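Local structure of 3-oxoacyl-[acyl-carrier-protein] reductase (Sinorhizobium meliloti, 3U9L) at residues M133-S147 / L178-G191. The protein probably reduces 3-oxoacyl groups carried on acyl-carrier protein, with NADPH as the electron donor, as a member of the short-chain dehydrogenase/reductase family. Sequence-based numbering, arbitrary orientation.
Sequences MRRQKHGLLIWISSS and LSRWGIETSIIVPG
Leu140 to Ile144 and Glu184 to Ile188 pair as parallel neighbours in the central sheet of the Rossmann-type fold, their strand axes 4.6 Å apart at closest and 22° from parallel; helix 158-179 makes the crossover of this beta-alpha-beta unit. Six backbone hydrogen bonds join them, the first from Glu184 N to Gly139 O and the last from Ser145 N to Ile188 O; Ser147 N to Pro190 O adds one more past these. On the face bearing Leu140, Ile142 and Ile144, the CG2 methyl of Ile142 meets Ile188 CG1 at 3.6 Å. Ile144 runs alongside Ile188, its CD1 against Ile188 CG1, while Ile144 CG2 reaches Pro190 CG. The other face carries Leu141 and Trp143; Leu141 CD1 touches Ile183 CG2 and its CD2 touches Leu178 CD1. Where helix 108-136 ends, Arg134 lies over one face of Trp181, with CD 3.6 Å from the six-ring centroid in a CH-pi contact. The turn about CD-NE (chi4 99°) keeps the guanidinium on the same face, CZ 4.8 Å from that centroid as a cation-pi partner and NH1 3.6 Å from Trp181 CH2, the guanidinium and indole planes 62° apart. Glu104 and Glu214 of the second subunit form salt bridges with this guanidinium, and Tyr215 of that subunit meets the indole edge-to-face. An alanine in place of Trp181 would probably leave the Arg134 methylenes without their aromatic platform and open a gap beside that tyrosine. Further along, His93 stacks on Trp143, and a water accepts from Trp143 NE1 and donates to Thr185 OG1, 2.8 Å from each.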
HETATM    1  N   MSE A 133      14.640  -7.313 -20.067  1.00 20.78           N
HETATM    2  CA  MSE A 133      15.722  -6.880 -19.217  1.00 21.20           C
HETATM    3  C   MSE A 133      16.408  -8.066 -18.544  1.00 21.40           C
HETATM    4  O   MSE A 133      17.584  -8.056 -18.379  1.00 21.80           O
HETATM    5  CB  MSE A 133      15.282  -5.789 -18.244  1.00 20.54           C
HETATM    6  CG  MSE A 133      14.589  -4.581 -18.901  1.00 20.59           C
HETATM    7 SE   MSE A 133      13.817  -3.244 -17.765  1.00 35.55          SE
HETATM    8  CE  MSE A 133      15.378  -2.639 -17.073  1.00 19.83           C
ATOM      9  N   ARG A 134      15.647  -9.101 -18.258  1.00 19.80           N
ATOM     10  CA  ARG A 134      16.184 -10.280 -17.670  1.00 21.45           C
ATOM     11  C   ARG A 134      17.093 -11.027 -18.637  1.00 24.76           C
ATOM     12  O   ARG A 134      18.087 -11.548 -18.235  1.00 24.94           O
ATOM     13  CB  ARG A 134      15.094 -11.183 -17.136  1.00 21.62           C
ATOM     14  CG  ARG A 134      14.458 -10.691 -15.863  1.00 21.33           C
ATOM     15  CD  ARG A 134      13.549 -11.669 -15.201  1.00 20.49           C
ATOM     16  NE  ARG A 134      12.249 -11.829 -15.778  1.00 22.08           N
ATOM     17  CZ  ARG A 134      11.920 -12.808 -16.594  1.00 25.03           C
ATOM     18  NH1 ARG A 134      12.811 -13.706 -16.932  1.00 24.99           N
ATOM     19  NH2 ARG A 134      10.716 -12.897 -17.052  1.00 23.95           N
ATOM     20  N   ARG A 135      16.745 -11.042 -19.911  1.00 23.70           N
ATOM     21  CA  ARG A 135      17.647 -11.621 -20.935  1.00 26.20           C
ATOM     22  C   ARG A 135      18.962 -10.867 -21.040  1.00 26.71           C
ATOM     23  O   ARG A 135      20.013 -11.464 -21.291  1.00 27.35           O
ATOM     24  CB  ARG A 135      16.935 -11.705 -22.284  1.00 27.06           C
ATOM     25  CG  ARG A 135      15.738 -12.566 -22.075  1.00 29.28           C
ATOM     26  CD  ARG A 135      15.350 -13.315 -23.239  1.00 30.89           C
ATOM     27  NE  ARG A 135      14.656 -12.502 -24.210  1.00 30.46           N
ATOM     28  CZ  ARG A 135      13.342 -12.348 -24.265  1.00 30.92           C
ATOM     29  NH1 ARG A 135      12.544 -12.872 -23.337  1.00 33.61           N
ATOM     30  NH2 ARG A 135      12.825 -11.631 -25.253  1.00 31.95           N
ATOM     31  N   GLN A 136      18.938  -9.561 -20.817  1.00 23.08           N
ATOM     32  CA  GLN A 136      20.180  -8.823 -20.827  1.00 23.17           C
ATOM     33  C   GLN A 136      21.027  -9.116 -19.609  1.00 24.64           C
ATOM     34  O   GLN A 136      22.200  -8.855 -19.620  1.00 25.95           O
ATOM     35  CB  GLN A 136      19.940  -7.307 -20.929  1.00 23.56           C
ATOM     36  CG  GLN A 136      19.109  -6.870 -22.133  1.00 23.84           C
ATOM     37  CD  GLN A 136      19.763  -7.257 -23.485  1.00 26.60           C
ATOM     38  OE1 GLN A 136      20.972  -7.331 -23.594  1.00 26.25           O
ATOM     39  NE2 GLN A 136      18.945  -7.482 -24.501  1.00 26.44           N
ATOM     40  N   LYS A 137      20.413  -9.570 -18.518  1.00 24.45           N
ATOM     41  CA  LYS A 137      21.106  -9.646 -17.237  1.00 25.96           C
ATOM     42  C   LYS A 137      21.670  -8.305 -16.770  1.00 25.89           C
ATOM     43  O   LYS A 137      22.707  -8.241 -16.126  1.00 24.41           O
ATOM     44  CB  LYS A 137      22.197 -10.707 -17.265  1.00 28.58           C
ATOM     45  CG  LYS A 137      21.644 -12.101 -17.349  1.00 30.68           C
ATOM     46  CD  LYS A 137      22.824 -13.008 -17.797  1.00 35.69           C
ATOM     47  CE  LYS A 137      22.324 -14.164 -18.635  1.00 38.07           C
ATOM     48  NZ  LYS A 137      21.591 -15.095 -17.703  1.00 46.09           N
ATOM     49  N   HIS A 138      20.943  -7.230 -17.048  1.00 23.76           N
ATOM     50  CA  HIS A 138      21.445  -5.905 -16.774  1.00 25.53           C
ATOM     51  C   HIS A 138      20.261  -4.945 -16.953  1.00 25.07           C
ATOM     52  O   HIS A 138      19.360  -5.244 -17.735  1.00 23.76           O
ATOM     53  CB  HIS A 138      22.510  -5.558 -17.815  1.00 26.98           C
ATOM     54  CG  HIS A 138      23.451  -4.490 -17.397  1.00 33.33           C
ATOM     55  ND1 HIS A 138      23.379  -3.187 -17.882  1.00 35.24           N
ATOM     56  CD2 HIS A 138      24.523  -4.508 -16.551  1.00 35.01           C
ATOM     57  CE1 HIS A 138      24.358  -2.465 -17.356  1.00 36.78           C
ATOM     58  NE2 HIS A 138      25.068  -3.249 -16.543  1.00 40.33           N
ATOM     59  N   GLY A 139      20.266  -3.803 -16.271  1.00 22.28           N
ATOM     60  CA  GLY A 139      19.168  -2.840 -16.445  1.00 21.84           C
ATOM     61  C   GLY A 139      18.925  -2.095 -15.129  1.00 22.42           C
ATOM     62  O   GLY A 139      19.445  -2.502 -14.080  1.00 21.21           O
ATOM     63  N   LEU A 140      18.130  -1.036 -15.166  1.00 19.87           N
ATOM     64  CA  LEU A 140      17.854  -0.251 -13.956  1.00 20.11           C
ATOM     65  C   LEU A 140      16.419   0.084 -13.962  1.00 21.16           C
ATOM     66  O   LEU A 140      15.921   0.596 -14.989  1.00 20.12           O
ATOM     67  CB  LEU A 140      18.653   1.039 -13.950  1.00 20.53           C
ATOM     68  CG  LEU A 140      18.400   2.141 -12.888  1.00 21.68           C
ATOM     69  CD1 LEU A 140      18.804   1.693 -11.447  1.00 20.59           C
ATOM     70  CD2 LEU A 140      19.187   3.390 -13.288  1.00 20.76           C
ATOM     71  N   LEU A 141      15.732  -0.248 -12.854  1.00 20.43           N
ATOM     72  CA  LEU A 141      14.376   0.206 -12.603  1.00 19.40           C
ATOM     73  C   LEU A 141      14.454   1.391 -11.679  1.00 19.82           C
ATOM     74  O   LEU A 141      15.122   1.347 -10.611  1.00 19.64           O
ATOM     75  CB  LEU A 141      13.527  -0.885 -11.904  1.00 20.72           C
ATOM     76  CG  LEU A 141      12.670  -1.774 -12.778  1.00 20.32           C
ATOM     77  CD1 LEU A 141      13.664  -2.378 -13.836  1.00 22.26           C
ATOM     78  CD2 LEU A 141      12.050  -2.852 -11.954  1.00 18.02           C
ATOM     79  N   ILE A 142      13.756   2.449 -12.060  1.00 17.13           N
ATOM     80  CA  ILE A 142      13.621   3.596 -11.178  1.00 17.46           C
ATOM     81  C   ILE A 142      12.141   3.765 -10.915  1.00 18.34           C
ATOM     82  O   ILE A 142      11.324   3.831 -11.849  1.00 18.89           O
ATOM     83  CB  ILE A 142      14.221   4.899 -11.857  1.00 18.42           C
ATOM     84  CG1 ILE A 142      15.703   4.711 -12.203  1.00 19.27           C
ATOM     85  CG2 ILE A 142      14.016   6.129 -11.004  1.00 19.15           C
ATOM     86  CD1 ILE A 142      16.355   5.946 -12.810  1.00 20.73           C
ATOM     87  N   TRP A 143      11.768   3.877  -9.646  1.00 16.46           N
ATOM     88  CA  TRP A 143      10.361   4.064  -9.318  1.00 16.71           C
ATOM     89  C   TRP A 143      10.229   5.457  -8.736  1.00 16.63           C
ATOM     90  O   TRP A 143      11.073   5.879  -7.931  1.00 16.68           O
ATOM     91  CB  TRP A 143       9.966   3.028  -8.250  1.00 15.40           C
ATOM     92  CG  TRP A 143      10.141   1.567  -8.650  1.00 15.52           C
ATOM     93  CD1 TRP A 143      11.340   0.867  -8.772  1.00 16.05           C
ATOM     94  CD2 TRP A 143       9.099   0.631  -8.935  1.00 15.81           C
ATOM     95  NE1 TRP A 143      11.082  -0.472  -9.115  1.00 16.07           N
ATOM     96  CE2 TRP A 143       9.724  -0.638  -9.206  1.00 17.48           C
ATOM     97  CE3 TRP A 143       7.699   0.720  -8.972  1.00 17.14           C
ATOM     98  CZ2 TRP A 143       8.976  -1.772  -9.527  1.00 15.74           C
ATOM     99  CZ3 TRP A 143       6.973  -0.411  -9.241  1.00 16.58           C
ATOM    100  CH2 TRP A 143       7.603  -1.631  -9.539  1.00 15.61           C
ATOM    101  N   ILE A 144       9.194   6.186  -9.116  1.00 17.27           N
ATOM    102  CA  ILE A 144       8.914   7.478  -8.458  1.00 17.54           C
ATOM    103  C   ILE A 144       7.930   7.173  -7.396  1.00 18.74           C
ATOM    104  O   ILE A 144       6.764   6.834  -7.665  1.00 20.43           O
ATOM    105  CB  ILE A 144       8.317   8.543  -9.407  1.00 20.60           C
ATOM    106  CG1 ILE A 144       9.114   8.631 -10.694  1.00 20.28           C
ATOM    107  CG2 ILE A 144       8.137   9.922  -8.661  1.00 21.72           C
ATOM    108  CD1 ILE A 144      10.561   8.868 -10.482  1.00 21.46           C
ATOM    109  N   SER A 145       8.388   7.253  -6.164  1.00 18.60           N
ATOM    110  CA  SER A 145       7.587   6.848  -5.064  1.00 18.45           C
ATOM    111  C   SER A 145       7.024   8.167  -4.514  1.00 21.76           C
ATOM    112  O   SER A 145       6.764   9.088  -5.296  1.00 20.01           O
ATOM    113  CB  SER A 145       8.474   6.165  -4.035  1.00 18.56           C
ATOM    114  OG  SER A 145       7.736   5.645  -2.969  1.00 20.18           O
ATOM    115  N   SER A 146       6.886   8.259  -3.191  1.00 19.72           N
ATOM    116  CA  SER A 146       6.258   9.410  -2.570  1.00 21.73           C
ATOM    117  C   SER A 146       6.704   9.536  -1.115  1.00 20.60           C
ATOM    118  O   SER A 146       6.671   8.570  -0.369  1.00 21.29           O
ATOM    119  CB  SER A 146       4.735   9.204  -2.638  1.00 22.94           C
ATOM    120  OG  SER A 146       4.045  10.238  -2.011  1.00 25.78           O
ATOM    121  N   SER A 147       7.072  10.740  -0.691  1.00 20.82           N
ATOM    122  CA  SER A 147       7.422  10.970   0.718  1.00 20.06           C
ATOM    123  C   SER A 147       6.296  10.533   1.657  1.00 21.32           C
ATOM    124  O   SER A 147       6.537  10.208   2.836  1.00 21.97           O
ATOM    125  CB  SER A 147       7.749  12.471   0.936  1.00 20.53           C
ATOM    126  OG  SER A 147       6.574  13.266   0.909  1.00 21.72           O
ATOM    127  N   LEU A 178      14.846  -9.258  -8.382  1.00 17.43           N
ATOM    128  CA  LEU A 178      15.534  -9.084  -9.635  1.00 18.52           C
ATOM    129  C   LEU A 178      17.038  -9.017  -9.449  1.00 20.67           C
ATOM    130  O   LEU A 178      17.779  -8.965 -10.446  1.00 19.45           O
ATOM    131  CB  LEU A 178      15.107  -7.779 -10.320  1.00 18.05           C
ATOM    132  CG  LEU A 178      13.634  -7.670 -10.752  1.00 18.54           C
ATOM    133  CD1 LEU A 178      13.365  -6.278 -11.260  1.00 17.36           C
ATOM    134  CD2 LEU A 178      13.363  -8.741 -11.853  1.00 18.48           C
ATOM    135  N   SER A 179      17.505  -8.903  -8.209  1.00 17.99           N
ATOM    136  CA  SER A 179      18.930  -8.643  -8.071  1.00 21.20           C
ATOM    137  C   SER A 179      19.824  -9.809  -8.665  1.00 21.77           C
ATOM    138  O   SER A 179      20.906  -9.543  -9.200  1.00 22.18           O
ATOM    139  CB  SER A 179      19.334  -8.352  -6.624  1.00 21.01           C
ATOM    140  OG  SER A 179      19.067  -9.511  -5.876  1.00 24.56           O
ATOM    141  N   ARG A 180      19.405 -11.062  -8.507  1.00 21.91           N
ATOM    142  CA  ARG A 180      20.259 -12.166  -9.021  1.00 24.48           C
ATOM    143  C   ARG A 180      20.248 -12.140 -10.543  1.00 25.31           C
ATOM    144  O   ARG A 180      21.131 -12.722 -11.192  1.00 25.79           O
ATOM    145  CB  ARG A 180      19.835 -13.514  -8.453  1.00 25.54           C
ATOM    146  CG  ARG A 180      20.236 -13.687  -6.971  1.00 23.96           C
ATOM    147  CD  ARG A 180      19.809 -15.033  -6.470  1.00 25.60           C
ATOM    148  NE  ARG A 180      20.140 -15.128  -5.060  1.00 25.35           N
ATOM    149  CZ  ARG A 180      19.742 -16.107  -4.250  1.00 25.78           C
ATOM    150  NH1 ARG A 180      19.022 -17.113  -4.720  1.00 24.96           N
ATOM    151  NH2 ARG A 180      20.044 -16.051  -2.952  1.00 24.53           N
ATOM    152  N   TRP A 181      19.282 -11.404 -11.115  1.00 22.54           N
ATOM    153  CA  TRP A 181      19.260 -11.254 -12.553  1.00 23.21           C
ATOM    154  C   TRP A 181      20.128 -10.111 -13.018  1.00 24.77           C
ATOM    155  O   TRP A 181      20.148  -9.827 -14.196  1.00 27.27           O
ATOM    156  CB  TRP A 181      17.854 -11.111 -13.112  1.00 22.88           C
ATOM    157  CG  TRP A 181      16.868 -12.212 -12.843  1.00 22.60           C
ATOM    158  CD1 TRP A 181      16.067 -12.360 -11.720  1.00 22.47           C
ATOM    159  CD2 TRP A 181      16.466 -13.254 -13.753  1.00 22.91           C
ATOM    160  NE1 TRP A 181      15.211 -13.435 -11.869  1.00 23.37           N
ATOM    161  CE2 TRP A 181      15.457 -14.018 -13.086  1.00 23.50           C
ATOM    162  CE3 TRP A 181      16.880 -13.625 -15.042  1.00 25.01           C
ATOM    163  CZ2 TRP A 181      14.837 -15.098 -13.685  1.00 23.08           C
ATOM    164  CZ3 TRP A 181      16.283 -14.722 -15.626  1.00 25.71           C
ATOM    165  CH2 TRP A 181      15.256 -15.453 -14.937  1.00 25.13           C
ATOM    166  N   GLY A 182      20.877  -9.483 -12.122  1.00 22.79           N
ATOM    167  CA  GLY A 182      21.680  -8.340 -12.476  1.00 24.78           C
ATOM    168  C   GLY A 182      20.975  -6.972 -12.603  1.00 24.17           C
ATOM    169  O   GLY A 182      21.607  -5.985 -13.029  1.00 24.82           O
ATOM    170  N   ILE A 183      19.679  -6.913 -12.273  1.00 20.46           N
ATOM    171  CA  ILE A 183      18.894  -5.698 -12.432  1.00 21.34           C
ATOM    172  C   ILE A 183      18.913  -4.818 -11.162  1.00 21.87           C
ATOM    173  O   ILE A 183      18.655  -5.284 -10.056  1.00 19.31           O
ATOM    174  CB  ILE A 183      17.481  -5.999 -12.922  1.00 20.58           C
ATOM    175  CG1 ILE A 183      17.572  -6.576 -14.350  1.00 22.82           C
ATOM    176  CG2 ILE A 183      16.575  -4.745 -12.925  1.00 21.19           C
ATOM    177  CD1 ILE A 183      16.257  -7.319 -14.713  1.00 22.64           C
ATOM    178  N   GLU A 184      19.271  -3.565 -11.361  1.00 20.28           N
ATOM    179  CA  GLU A 184      19.448  -2.614 -10.286  1.00 22.60           C
ATOM    180  C   GLU A 184      18.133  -1.863 -10.050  1.00 21.76           C
ATOM    181  O   GLU A 184      17.309  -1.756 -10.958  1.00 19.88           O
ATOM    182  CB  GLU A 184      20.533  -1.621 -10.679  1.00 24.94           C
ATOM    183  CG  GLU A 184      21.279  -1.027  -9.480  1.00 29.93           C
ATOM    184  CD  GLU A 184      22.626  -0.363  -9.871  1.00 33.28           C
ATOM    185  OE1 GLU A 184      23.027  -0.557 -11.070  1.00 32.19           O
ATOM    186  OE2 GLU A 184      23.254   0.318  -8.967  1.00 31.25           O
ATOM    187  N   THR A 185      17.971  -1.306  -8.855  1.00 20.81           N
ATOM    188  CA  THR A 185      16.784  -0.535  -8.504  1.00 19.84           C
ATOM    189  C   THR A 185      17.185   0.749  -7.805  1.00 21.45           C
ATOM    190  O   THR A 185      18.077   0.753  -6.928  1.00 21.40           O
ATOM    191  CB  THR A 185      15.903  -1.287  -7.512  1.00 19.77           C
ATOM    192  OG1 THR A 185      15.364  -2.457  -8.142  1.00 20.05           O
ATOM    193  CG2 THR A 185      14.720  -0.405  -7.062  1.00 17.66           C
ATOM    194  N   SER A 186      16.507   1.833  -8.151  1.00 18.66           N
ATOM    195  CA  SER A 186      16.659   3.057  -7.415  1.00 17.65           C
ATOM    196  C   SER A 186      15.258   3.694  -7.269  1.00 19.10           C
ATOM    197  O   SER A 186      14.459   3.707  -8.234  1.00 18.25           O
ATOM    198  CB  SER A 186      17.704   3.956  -8.127  1.00 20.11           C
ATOM    199  OG  SER A 186      17.788   5.186  -7.423  1.00 26.95           O
ATOM    200  N   ILE A 187      14.925   4.171  -6.060  1.00 15.98           N
ATOM    201  CA  ILE A 187      13.615   4.677  -5.796  1.00 15.73           C
ATOM    202  C   ILE A 187      13.735   6.174  -5.455  1.00 18.25           C
ATOM    203  O   ILE A 187      14.483   6.580  -4.573  1.00 17.95           O
ATOM    204  CB  ILE A 187      12.930   3.976  -4.607  1.00 17.19           C
ATOM    205  CG1 ILE A 187      12.821   2.445  -4.866  1.00 16.69           C
ATOM    206  CG2 ILE A 187      11.546   4.626  -4.384  1.00 16.74           C
ATOM    207  CD1 ILE A 187      12.268   1.523  -3.746  1.00 17.16           C
ATOM    208  N   ILE A 188      13.009   6.984  -6.187  1.00 16.75           N
ATOM    209  CA  ILE A 188      13.007   8.414  -5.964  1.00 18.43           C
ATOM    210  C   ILE A 188      11.820   8.715  -5.055  1.00 17.31           C
ATOM    211  O   ILE A 188      10.685   8.277  -5.296  1.00 16.57           O
ATOM    212  CB  ILE A 188      12.859   9.188  -7.304  1.00 17.82           C
ATOM    213  CG1 ILE A 188      13.836   8.648  -8.404  1.00 18.18           C
ATOM    214  CG2 ILE A 188      12.964  10.674  -7.070  1.00 17.99           C
ATOM    215  CD1 ILE A 188      15.344   8.586  -8.027  1.00 18.88           C
ATOM    216  N   VAL A 189      12.120   9.460  -4.009  1.00 16.63           N
ATOM    217  CA  VAL A 189      11.155   9.829  -3.006  1.00 18.56           C
ATOM    218  C   VAL A 189      10.904  11.374  -2.974  1.00 19.36           C
ATOM    219  O   VAL A 189      11.513  12.111  -2.218  1.00 19.62           O
ATOM    220  CB  VAL A 189      11.528   9.225  -1.630  1.00 18.11           C
ATOM    221  CG1 VAL A 189      10.431   9.463  -0.640  1.00 19.05           C
ATOM    222  CG2 VAL A 189      11.763   7.708  -1.787  1.00 17.90           C
ATOM    223  N   PRO A 190      10.000  11.848  -3.834  1.00 19.33           N
ATOM    224  CA  PRO A 190       9.669  13.289  -3.927  1.00 22.00           C
ATOM    225  C   PRO A 190       8.738  13.717  -2.835  1.00 20.00           C
ATOM    226  O   PRO A 190       7.794  12.987  -2.519  1.00 18.74           O
ATOM    227  CB  PRO A 190       8.925  13.430  -5.273  1.00 22.13           C
ATOM    228  CG  PRO A 190       8.880  12.082  -5.873  1.00 22.74           C
ATOM    229  CD  PRO A 190       9.273  11.046  -4.832  1.00 18.95           C
ATOM    230  N   GLY A 191       9.017  14.884  -2.255  1.00 21.30           N
ATOM    231  CA  GLY A 191       8.128  15.472  -1.262  1.00 22.26           C
ATOM    232  C   GLY A 191       7.090  16.313  -1.984  1.00 26.56           C
ATOM    233  O   GLY A 191       6.826  16.119  -3.184  1.00 26.01           O
TER
HETATM  234  O   HOH W   1      22.503  -3.695 -14.078  1.00 28.49           O
HETATM  235  O   HOH W   2      12.580  -2.699  -8.292  1.00 18.18           O